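Local coordinates for putative signal recognition particle protein (Chaetomium thermophilum, PDB 5CK4), which binds GDP and GTP as an Arf-like GTPase, the beta subunit of the signal recognition particle receptor of the endoplasmic reticulum membrane, at residues A[109-114]-A[307-312]; A[242-247]-A[268-273]. One frame throughout, in Å; residues are numbered along the deposited sequence.

In the fold
From the N terminus the chain lays down strand 21-25 and helix 32-40, then reaches helix 104-109 and strand 112-115, where the first half of interaction 1 lies. Its second half waits 193 residues further on, in the C-terminal helix 306-313, so this contact closes a loop over most of the GTPase fold. Interaction 2 is nested inside that loop: helix 229-249 is met, 21 residues later, by the segment 268-273 that precedes strand 291-295. Interactions 1 and 2 do not touch each other. Their centres are 30 Å apart on opposite sides of the chain's centre, interaction 1 tying the C-terminal helix to strand 112-115 and interaction 2 fastening a loop to a peripheral helix.

Interaction 1. Residues A[109-114]-A[307-312]; sequences RKFLLI and RWWRWI
W309 of the C-terminal helix 306-313 lies against R109, F111 and L113, joining that helix to the turn before strand 112-115 and to the strand itself in this Arf-like, P-loop GTPase fold. The tight side is apolar. F111 presents the CZ corner of its ring to the helix: I312 CG2 sits over one ring face, 4.0 Å from the centroid and 18° off the normal, a CH-pi contact. At the edge of the same phenyl, F111 CZ comes within 4.1 Å of W309 CE3. With F111 CG between its backbone N and carbonyl carbon (chi1 71°), CZ is the ring atom nearest the helix. L113 adds its CD2 methyl at the six-membered end of the indole, 3.9 Å from W309 CH2. F39 of helix 32-40 meets both rings, edge-to-face with W309, and F111 and I312 both touch V22, so this side is buried against the central sheet.

The other side is polar and partly exposed. Here R109 spreads its guanidinium over the pyrrole part of W309 in a cation-pi contact, R109 CZ standing 3.9 Å from the centroid of the five-membered ring; the two planes are 32° apart, so the guanidinium is tilted over the ring. No hydrogen bond crosses between the segments, and the ion pair of R109 with E306 is long and weak. Replacing W309 by an alanine is likely to leave the R109 guanidinium without its aromatic platform and to open a gap beside F111 CZ and L113 CD2. The R109 chain is extended as far as NE, and the guanidinium beyond it brings R109 NH2 to 3.6 Å from W309 CD1.

Interaction 2. Residues A[242-247]-A[268-273]; sequences RIRKTR and EGWLGA
R244 and W270 bury the most surface here, with L271 a distant third. The arginine lies flat on the indole: R244 CD stands over the six-membered ring, 3.6 Å from its centroid and 13° off the normal, a CH-pi contact, and R244 NE follows at 3.4 Å from W270 CZ2. Guanidinium and indole planes are only 13° apart, the guanidinium lying over the rim of the ring near W270 CZ2. A chi1 of 70° places R244 CG between backbone N and carbonyl carbon, and the chain then runs extended to NE across the ring. At its end R244 NH1 donates to L271 O, 2.9 Å away, in both the guanidinium and the carbonyl plane. The indole is itself held by W270 NE1, which donates to A273 O at 3.1 Å from above that carbonyl's plane. At G272 a CB would collide with R244 NH1, and the backbone angles by themselves already call for glycine. E283 forms a salt bridge to R244 NH1, and S276 takes a hydrogen bond from R244 NH2. The contact thus pins the loop before strand 291-295 to helix 229-249, while Q197 and Y190 of helix 180-201 hydrogen-bond the same loop's backbone.

Interaction 1. Residues A[109-114]-A[307-312]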
ATOM      1  N   ARG A 109       9.889  16.125  -4.897  1.00 55.01           N
ATOM      2  CA  ARG A 109       9.284  14.936  -5.499  1.00 53.33           C
ATOM      3  C   ARG A 109       7.879  15.210  -6.037  1.00 50.70           C
ATOM      4  O   ARG A 109       7.346  14.438  -6.836  1.00 48.58           O
ATOM      5  CB  ARG A 109       9.294  13.768  -4.507  1.00 49.72           C
ATOM      6  CG  ARG A 109      10.708  13.392  -4.069  1.00 57.87           C
ATOM      7  CD  ARG A 109      10.801  12.024  -3.403  1.00 57.88           C
ATOM      8  NE  ARG A 109      12.196  11.637  -3.195  1.00 60.69           N
ATOM      9  CZ  ARG A 109      12.873  11.833  -2.066  1.00 60.13           C
ATOM     10  NH1 ARG A 109      12.279  12.402  -1.028  1.00 63.73           N
ATOM     11  NH2 ARG A 109      14.142  11.455  -1.976  1.00 57.11           N
ATOM     12  N   LYS A 110       7.307  16.328  -5.597  1.00 55.44           N
ATOM     13  CA  LYS A 110       6.009  16.814  -6.066  1.00 57.69           C
ATOM     14  C   LYS A 110       4.826  15.972  -5.585  1.00 47.34           C
ATOM     15  O   LYS A 110       3.763  15.973  -6.202  1.00 48.16           O
ATOM     16  CB  LYS A 110       5.991  16.975  -7.592  1.00 53.17           C
ATOM     17  CG  LYS A 110       7.145  17.807  -8.136  1.00 57.10           C
ATOM     18  CD  LYS A 110       7.167  17.786  -9.653  1.00 79.09           C
ATOM     19  CE  LYS A 110       7.278  16.367 -10.183  1.00 75.70           C
ATOM     20  NZ  LYS A 110       7.402  16.343 -11.666  1.00 80.05           N
ATOM     21  N   PHE A 111       5.015  15.257  -4.482  1.00 44.33           N
ATOM     22  CA  PHE A 111       3.892  14.625  -3.804  1.00 43.95           C
ATOM     23  C   PHE A 111       4.069  14.616  -2.292  1.00 42.16           C
ATOM     24  O   PHE A 111       5.177  14.769  -1.782  1.00 40.93           O
ATOM     25  CB  PHE A 111       3.599  13.215  -4.348  1.00 38.81           C
ATOM     26  CG  PHE A 111       4.629  12.172  -3.983  1.00 36.47           C
ATOM     27  CD1 PHE A 111       4.515  11.444  -2.807  1.00 44.31           C
ATOM     28  CD2 PHE A 111       5.688  11.891  -4.837  1.00 44.68           C
ATOM     29  CE1 PHE A 111       5.446  10.465  -2.475  1.00 37.40           C
ATOM     30  CE2 PHE A 111       6.626  10.918  -4.516  1.00 35.83           C
ATOM     31  CZ  PHE A 111       6.503  10.206  -3.329  1.00 33.24           C
ATOM     32  N   LEU A 112       2.956  14.457  -1.588  1.00 39.32           N
ATOM     33  CA  LEU A 112       2.964  14.392  -0.140  1.00 43.32           C
ATOM     34  C   LEU A 112       2.872  12.939   0.283  1.00 39.51           C
ATOM     35  O   LEU A 112       2.048  12.191  -0.234  1.00 33.07           O
ATOM     36  CB  LEU A 112       1.778  15.166   0.441  1.00 40.22           C
ATOM     37  CG  LEU A 112       1.668  16.651   0.091  1.00 44.74           C
ATOM     38  CD1 LEU A 112       0.383  17.237   0.652  1.00 46.76           C
ATOM     39  CD2 LEU A 112       2.876  17.411   0.609  1.00 50.74           C
ATOM     40  N   LEU A 113       3.718  12.548   1.223  1.00 33.44           N
ATOM     41  CA  LEU A 113       3.669  11.209   1.776  1.00 30.32           C
ATOM     42  C   LEU A 113       2.901  11.231   3.100  1.00 31.42           C
ATOM     43  O   LEU A 113       3.328  11.874   4.065  1.00 31.87           O
ATOM     44  CB  LEU A 113       5.088  10.674   1.964  1.00 29.83           C
ATOM     45  CG  LEU A 113       5.235   9.233   2.439  1.00 27.17           C
ATOM     46  CD1 LEU A 113       4.563   8.260   1.463  1.00 25.56           C
ATOM     47  CD2 LEU A 113       6.699   8.887   2.656  1.00 27.70           C
ATOM     48  N   ILE A 114       1.766  10.538   3.131  1.00 28.41           N
ATOM     49  CA  ILE A 114       0.844  10.596   4.269  1.00 33.01           C
ATOM     50  C   ILE A 114       0.896   9.346   5.146  1.00 30.65           C
ATOM     51  O   ILE A 114       0.343   8.299   4.800  1.00 27.47           O
ATOM     52  CB  ILE A 114      -0.617  10.807   3.809  1.00 29.52           C
ATOM     53  CG1 ILE A 114      -0.707  11.962   2.809  1.00 33.09           C
ATOM     54  CG2 ILE A 114      -1.541  11.015   5.013  1.00 33.12           C
ATOM     55  CD1 ILE A 114      -0.026  13.241   3.265  1.00 34.94           C
ATOM     56  N   ARG A 307      14.324   3.587  -5.653  1.00 25.51           N
ATOM     57  CA  ARG A 307      13.483   2.878  -6.615  1.00 28.51           C
ATOM     58  C   ARG A 307      12.002   3.010  -6.256  1.00 23.59           C
ATOM     59  O   ARG A 307      11.152   3.091  -7.146  1.00 24.06           O
ATOM     60  CB  ARG A 307      13.861   1.400  -6.722  1.00 36.10           C
ATOM     61  CG  ARG A 307      15.212   1.142  -7.372  1.00 50.19           C
ATOM     62  CD  ARG A 307      15.209  -0.190  -8.111  1.00 59.20           C
ATOM     63  NE  ARG A 307      14.205  -0.210  -9.175  1.00 63.48           N
ATOM     64  CZ  ARG A 307      13.309  -1.180  -9.350  1.00 62.29           C
ATOM     65  NH1 ARG A 307      13.285  -2.229  -8.533  1.00 56.95           N
ATOM     66  NH2 ARG A 307      12.437  -1.100 -10.346  1.00 60.91           N
ATOM     67  N   TRP A 308      11.697   3.024  -4.959  1.00 22.03           N
ATOM     68  CA  TRP A 308      10.324   3.242  -4.509  1.00 21.11           C
ATOM     69  C   TRP A 308       9.848   4.623  -4.951  1.00 23.15           C
ATOM     70  O   TRP A 308       8.758   4.754  -5.499  1.00 22.83           O
ATOM     71  CB  TRP A 308      10.210   3.146  -2.985  1.00 19.81           C
ATOM     72  CG  TRP A 308      10.363   1.787  -2.378  1.00 19.60           C
ATOM     73  CD1 TRP A 308      10.148   0.580  -2.968  1.00 18.33           C
ATOM     74  CD2 TRP A 308      10.748   1.508  -1.022  1.00 17.58           C
ATOM     75  NE1 TRP A 308      10.388  -0.436  -2.073  1.00 20.27           N
ATOM     76  CE2 TRP A 308      10.760   0.110  -0.872  1.00 18.09           C
ATOM     77  CE3 TRP A 308      11.109   2.310   0.069  1.00 22.83           C
ATOM     78  CZ2 TRP A 308      11.085  -0.508   0.336  1.00 16.16           C
ATOM     79  CZ3 TRP A 308      11.438   1.696   1.266  1.00 21.34           C
ATOM     80  CH2 TRP A 308      11.426   0.299   1.390  1.00 18.21           C
ATOM     81  N   TRP A 309      10.664   5.654  -4.712  1.00 25.10           N
ATOM     82  CA  TRP A 309      10.286   7.021  -5.072  1.00 27.67           C
ATOM     83  C   TRP A 309      10.096   7.184  -6.578  1.00 28.66           C
ATOM     84  O   TRP A 309       9.247   7.954  -7.025  1.00 28.54           O
ATOM     85  CB  TRP A 309      11.324   8.055  -4.602  1.00 34.62           C
ATOM     86  CG  TRP A 309      11.683   8.034  -3.127  1.00 36.66           C
ATOM     87  CD1 TRP A 309      12.935   8.163  -2.600  1.00 41.33           C
ATOM     88  CD2 TRP A 309      10.792   7.891  -2.002  1.00 27.94           C
ATOM     89  NE1 TRP A 309      12.885   8.106  -1.229  1.00 38.88           N
ATOM     90  CE2 TRP A 309      11.584   7.935  -0.835  1.00 30.75           C
ATOM     91  CE3 TRP A 309       9.410   7.724  -1.870  1.00 26.09           C
ATOM     92  CZ2 TRP A 309      11.041   7.818   0.443  1.00 27.79           C
ATOM     93  CZ3 TRP A 309       8.874   7.605  -0.599  1.00 28.14           C
ATOM     94  CH2 TRP A 309       9.687   7.659   0.539  1.00 27.59           C
ATOM     95  N   ARG A 310      10.906   6.474  -7.354  1.00 27.67           N
ATOM     96  CA  ARG A 310      10.835   6.551  -8.811  1.00 29.52           C
ATOM     97  C   ARG A 310       9.533   5.942  -9.328  1.00 28.79           C
ATOM     98  O   ARG A 310       8.874   6.505 -10.201  1.00 29.74           O
ATOM     99  CB  ARG A 310      12.028   5.822  -9.427  1.00 30.34           C
ATOM    100  CG  ARG A 310      12.124   5.906 -10.936  1.00 51.29           C
ATOM    101  CD  ARG A 310      13.493   5.421 -11.411  1.00 64.61           C
ATOM    102  NE  ARG A 310      14.589   6.199 -10.824  1.00 75.55           N
ATOM    103  CZ  ARG A 310      15.367   5.783  -9.825  1.00 72.69           C
ATOM    104  NH1 ARG A 310      15.180   4.585  -9.288  1.00 70.29           N
ATOM    105  NH2 ARG A 310      16.336   6.565  -9.361  1.00 70.12           N
ATOM    106  N   TRP A 311       9.173   4.787  -8.773  1.00 26.24           N
ATOM    107  CA  TRP A 311       7.966   4.072  -9.181  1.00 33.61           C
ATOM    108  C   TRP A 311       6.723   4.940  -8.971  1.00 31.03           C
ATOM    109  O   TRP A 311       5.876   5.063  -9.863  1.00 26.65           O
ATOM    110  CB  TRP A 311       7.857   2.760  -8.397  1.00 23.66           C
ATOM    111  CG  TRP A 311       6.813   1.799  -8.891  1.00 27.36           C
ATOM    112  CD1 TRP A 311       6.988   0.789  -9.794  1.00 28.31           C
ATOM    113  CD2 TRP A 311       5.435   1.751  -8.495  1.00 23.00           C
ATOM    114  NE1 TRP A 311       5.803   0.115  -9.985  1.00 30.94           N
ATOM    115  CE2 TRP A 311       4.835   0.689  -9.200  1.00 27.41           C
ATOM    116  CE3 TRP A 311       4.649   2.509  -7.623  1.00 29.79           C
ATOM    117  CZ2 TRP A 311       3.492   0.362  -9.051  1.00 30.39           C
ATOM    118  CZ3 TRP A 311       3.310   2.180  -7.477  1.00 26.46           C
ATOM    119  CH2 TRP A 311       2.749   1.119  -8.187  1.00 23.28           C
ATOM    120  N   ILE A 312       6.634   5.557  -7.794  1.00 25.27           N
ATOM    121  CA  ILE A 312       5.520   6.447  -7.463  1.00 29.63           C
ATOM    122  C   ILE A 312       5.524   7.703  -8.320  1.00 32.34           C
ATOM    123  O   ILE A 312       4.490   8.109  -8.865  1.00 33.93           O
ATOM    124  CB  ILE A 312       5.554   6.853  -5.973  1.00 30.45           C
ATOM    125  CG1 ILE A 312       5.348   5.626  -5.078  1.00 26.00           C
ATOM    126  CG2 ILE A 312       4.503   7.915  -5.680  1.00 37.90           C
ATOM    127  CD1 ILE A 312       3.947   5.053  -5.103  1.00 24.26           C
TER

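Interaction 2. Residues A[242-247]-A[268-273]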
ATOM      1  N   ARG A 242      -5.359 -17.904  -0.245  1.00 15.74           N
ATOM      2  CA  ARG A 242      -5.915 -18.729   0.826  1.00 18.80           C
ATOM      3  C   ARG A 242      -7.101 -18.019   1.494  1.00 21.55           C
ATOM      4  O   ARG A 242      -8.132 -18.637   1.777  1.00 20.00           O
ATOM      5  CB  ARG A 242      -4.857 -19.049   1.886  1.00 18.79           C
ATOM      6  CG  ARG A 242      -5.388 -19.984   2.960  1.00 22.38           C
ATOM      7  CD  ARG A 242      -4.412 -20.167   4.113  1.00 30.80           C
ATOM      8  NE  ARG A 242      -4.218 -18.912   4.831  1.00 35.23           N
ATOM      9  CZ  ARG A 242      -5.025 -18.460   5.788  1.00 40.84           C
ATOM     10  NH1 ARG A 242      -6.085 -19.168   6.162  1.00 44.09           N
ATOM     11  NH2 ARG A 242      -4.771 -17.297   6.375  1.00 36.90           N
ATOM     12  N   ILE A 243      -6.936 -16.726   1.753  1.00 18.12           N
ATOM     13  CA  ILE A 243      -7.986 -15.927   2.395  1.00 17.93           C
ATOM     14  C   ILE A 243      -9.265 -15.895   1.563  1.00 18.11           C
ATOM     15  O   ILE A 243     -10.353 -16.162   2.072  1.00 19.97           O
ATOM     16  CB  ILE A 243      -7.513 -14.473   2.663  1.00 17.23           C
ATOM     17  CG1 ILE A 243      -6.371 -14.477   3.680  1.00 21.25           C
ATOM     18  CG2 ILE A 243      -8.678 -13.601   3.183  1.00 20.24           C
ATOM     19  CD1 ILE A 243      -5.594 -13.172   3.742  1.00 22.28           C
ATOM     20  N   ARG A 244      -9.146 -15.571   0.282  1.00 17.20           N
ATOM     21  CA  ARG A 244     -10.354 -15.475  -0.536  1.00 21.10           C
ATOM     22  C   ARG A 244     -11.048 -16.824  -0.671  1.00 22.46           C
ATOM     23  O   ARG A 244     -12.279 -16.888  -0.694  1.00 20.29           O
ATOM     24  CB  ARG A 244     -10.082 -14.835  -1.904  1.00 15.49           C
ATOM     25  CG  ARG A 244      -9.259 -15.685  -2.881  1.00 16.35           C
ATOM     26  CD  ARG A 244      -9.119 -14.976  -4.229  1.00 17.60           C
ATOM     27  NE  ARG A 244      -8.455 -15.810  -5.233  1.00 13.90           N
ATOM     28  CZ  ARG A 244      -8.243 -15.425  -6.486  1.00 13.59           C
ATOM     29  NH1 ARG A 244      -8.660 -14.226  -6.885  1.00 15.87           N
ATOM     30  NH2 ARG A 244      -7.631 -16.245  -7.343  1.00 17.63           N
ATOM     31  N   LYS A 245     -10.264 -17.901  -0.730  1.00 18.91           N
ATOM     32  CA  LYS A 245     -10.840 -19.254  -0.821  1.00 25.65           C
ATOM     33  C   LYS A 245     -11.567 -19.673   0.452  1.00 23.24           C
ATOM     34  O   LYS A 245     -12.656 -20.249   0.402  1.00 25.24           O
ATOM     35  CB  LYS A 245      -9.753 -20.288  -1.141  1.00 22.11           C
ATOM     36  CG  LYS A 245     -10.272 -21.700  -1.233  1.00 26.00           C
ATOM     37  CD  LYS A 245     -11.212 -21.852  -2.424  1.00 27.01           C
ATOM     38  CE  LYS A 245     -10.523 -21.428  -3.711  1.00 22.25           C
ATOM     39  NZ  LYS A 245     -11.097 -22.070  -4.911  1.00 43.09           N
ATOM     40  N   THR A 246     -10.954 -19.391   1.597  1.00 26.92           N
ATOM     41  CA  THR A 246     -11.568 -19.702   2.882  1.00 26.67           C
ATOM     42  C   THR A 246     -12.829 -18.875   3.100  1.00 28.34           C
ATOM     43  O   THR A 246     -13.818 -19.366   3.642  1.00 29.44           O
ATOM     44  CB  THR A 246     -10.596 -19.445   4.048  1.00 32.47           C
ATOM     45  OG1 THR A 246      -9.403 -20.209   3.847  1.00 42.68           O
ATOM     46  CG2 THR A 246     -11.226 -19.859   5.368  1.00 36.40           C
ATOM     47  N   ARG A 247     -12.800 -17.619   2.672  1.00 27.55           N
ATOM     48  CA  ARG A 247     -13.952 -16.759   2.875  1.00 37.07           C
ATOM     49  C   ARG A 247     -15.094 -17.167   1.967  1.00 35.39           C
ATOM     50  O   ARG A 247     -16.248 -17.154   2.379  1.00 44.72           O
ATOM     51  CB  ARG A 247     -13.588 -15.287   2.698  1.00 35.68           C
ATOM     52  CG  ARG A 247     -12.696 -14.782   3.816  1.00 39.38           C
ATOM     53  CD  ARG A 247     -12.491 -13.273   3.786  1.00 43.71           C
ATOM     54  NE  ARG A 247     -11.513 -12.882   4.799  1.00 48.63           N
ATOM     55  CZ  ARG A 247     -11.072 -11.642   4.986  1.00 46.25           C
ATOM     56  NH1 ARG A 247     -11.531 -10.653   4.230  1.00 42.81           N
ATOM     57  NH2 ARG A 247     -10.169 -11.395   5.930  1.00 43.49           N
ATOM     58  N   GLU A 268     -19.141  -7.307  -2.262  1.00 58.14           N
ATOM     59  CA  GLU A 268     -18.221  -8.386  -2.617  1.00 58.01           C
ATOM     60  C   GLU A 268     -17.214  -8.673  -1.504  1.00 54.31           C
ATOM     61  O   GLU A 268     -16.780  -7.764  -0.795  1.00 59.88           O
ATOM     62  CB  GLU A 268     -17.493  -8.082  -3.933  1.00 59.17           C
ATOM     63  CG  GLU A 268     -16.581  -6.869  -3.906  1.00 57.00           C
ATOM     64  CD  GLU A 268     -16.053  -6.515  -5.284  1.00 52.32           C
ATOM     65  OE1 GLU A 268     -15.546  -7.417  -5.977  1.00 48.87           O
ATOM     66  OE2 GLU A 268     -16.156  -5.336  -5.685  1.00 49.87           O
ATOM     67  N   GLY A 269     -16.861  -9.943  -1.342  1.00 44.33           N
ATOM     68  CA  GLY A 269     -15.840 -10.331  -0.388  1.00 36.78           C
ATOM     69  C   GLY A 269     -14.634 -10.948  -1.075  1.00 28.26           C
ATOM     70  O   GLY A 269     -13.569 -11.064  -0.474  1.00 25.48           O
ATOM     71  N   TRP A 270     -14.809 -11.332  -2.338  1.00 26.88           N
ATOM     72  CA  TRP A 270     -13.776 -12.024  -3.122  1.00 18.56           C
ATOM     73  C   TRP A 270     -12.798 -11.052  -3.794  1.00 19.07           C
ATOM     74  O   TRP A 270     -13.179 -10.254  -4.651  1.00 23.24           O
ATOM     75  CB  TRP A 270     -14.454 -12.923  -4.174  1.00 19.54           C
ATOM     76  CG  TRP A 270     -13.536 -13.630  -5.141  1.00 18.36           C
ATOM     77  CD1 TRP A 270     -13.055 -13.141  -6.331  1.00 20.14           C
ATOM     78  CD2 TRP A 270     -13.019 -14.961  -5.021  1.00 18.23           C
ATOM     79  NE1 TRP A 270     -12.263 -14.080  -6.944  1.00 23.93           N
ATOM     80  CE2 TRP A 270     -12.231 -15.208  -6.165  1.00 23.26           C
ATOM     81  CE3 TRP A 270     -13.144 -15.968  -4.054  1.00 19.18           C
ATOM     82  CZ2 TRP A 270     -11.566 -16.421  -6.368  1.00 18.24           C
ATOM     83  CZ3 TRP A 270     -12.484 -17.175  -4.260  1.00 27.65           C
ATOM     84  CH2 TRP A 270     -11.705 -17.390  -5.407  1.00 25.85           C
ATOM     85  N   LEU A 271     -11.538 -11.107  -3.386  1.00 16.00           N
ATOM     86  CA  LEU A 271     -10.505 -10.251  -3.962  1.00 14.25           C
ATOM     87  C   LEU A 271     -10.050 -10.841  -5.289  1.00 18.56           C
ATOM     88  O   LEU A 271      -9.771 -12.037  -5.363  1.00 18.95           O
ATOM     89  CB  LEU A 271      -9.303 -10.201  -3.028  1.00 13.06           C
ATOM     90  CG  LEU A 271      -8.072  -9.478  -3.574  1.00 16.71           C
ATOM     91  CD1 LEU A 271      -8.410  -8.015  -3.632  1.00 12.93           C
ATOM     92  CD2 LEU A 271      -6.857  -9.728  -2.668  1.00 18.59           C
ATOM     93  N   GLY A 272      -9.964 -10.012  -6.331  1.00 19.52           N
ATOM     94  CA  GLY A 272      -9.485 -10.475  -7.628  1.00 13.03           C
ATOM     95  C   GLY A 272     -10.578 -10.803  -8.627  1.00 17.06           C
ATOM     96  O   GLY A 272     -11.762 -10.489  -8.415  1.00 16.70           O
ATOM     97  N   ALA A 273     -10.170 -11.438  -9.722  1.00 17.44           N
ATOM     98  CA  ALA A 273     -11.070 -11.787 -10.814  1.00 18.29           C
ATOM     99  C   ALA A 273     -11.930 -12.987 -10.467  1.00 29.54           C
ATOM    100  O   ALA A 273     -11.447 -13.968  -9.902  1.00 25.82           O
ATOM    101  CB  ALA A 273     -10.278 -12.066 -12.074  1.00 22.50           C
TER
HETATM  102  O   HOH W   1     -13.700 -10.292   2.720  1.00 35.20           O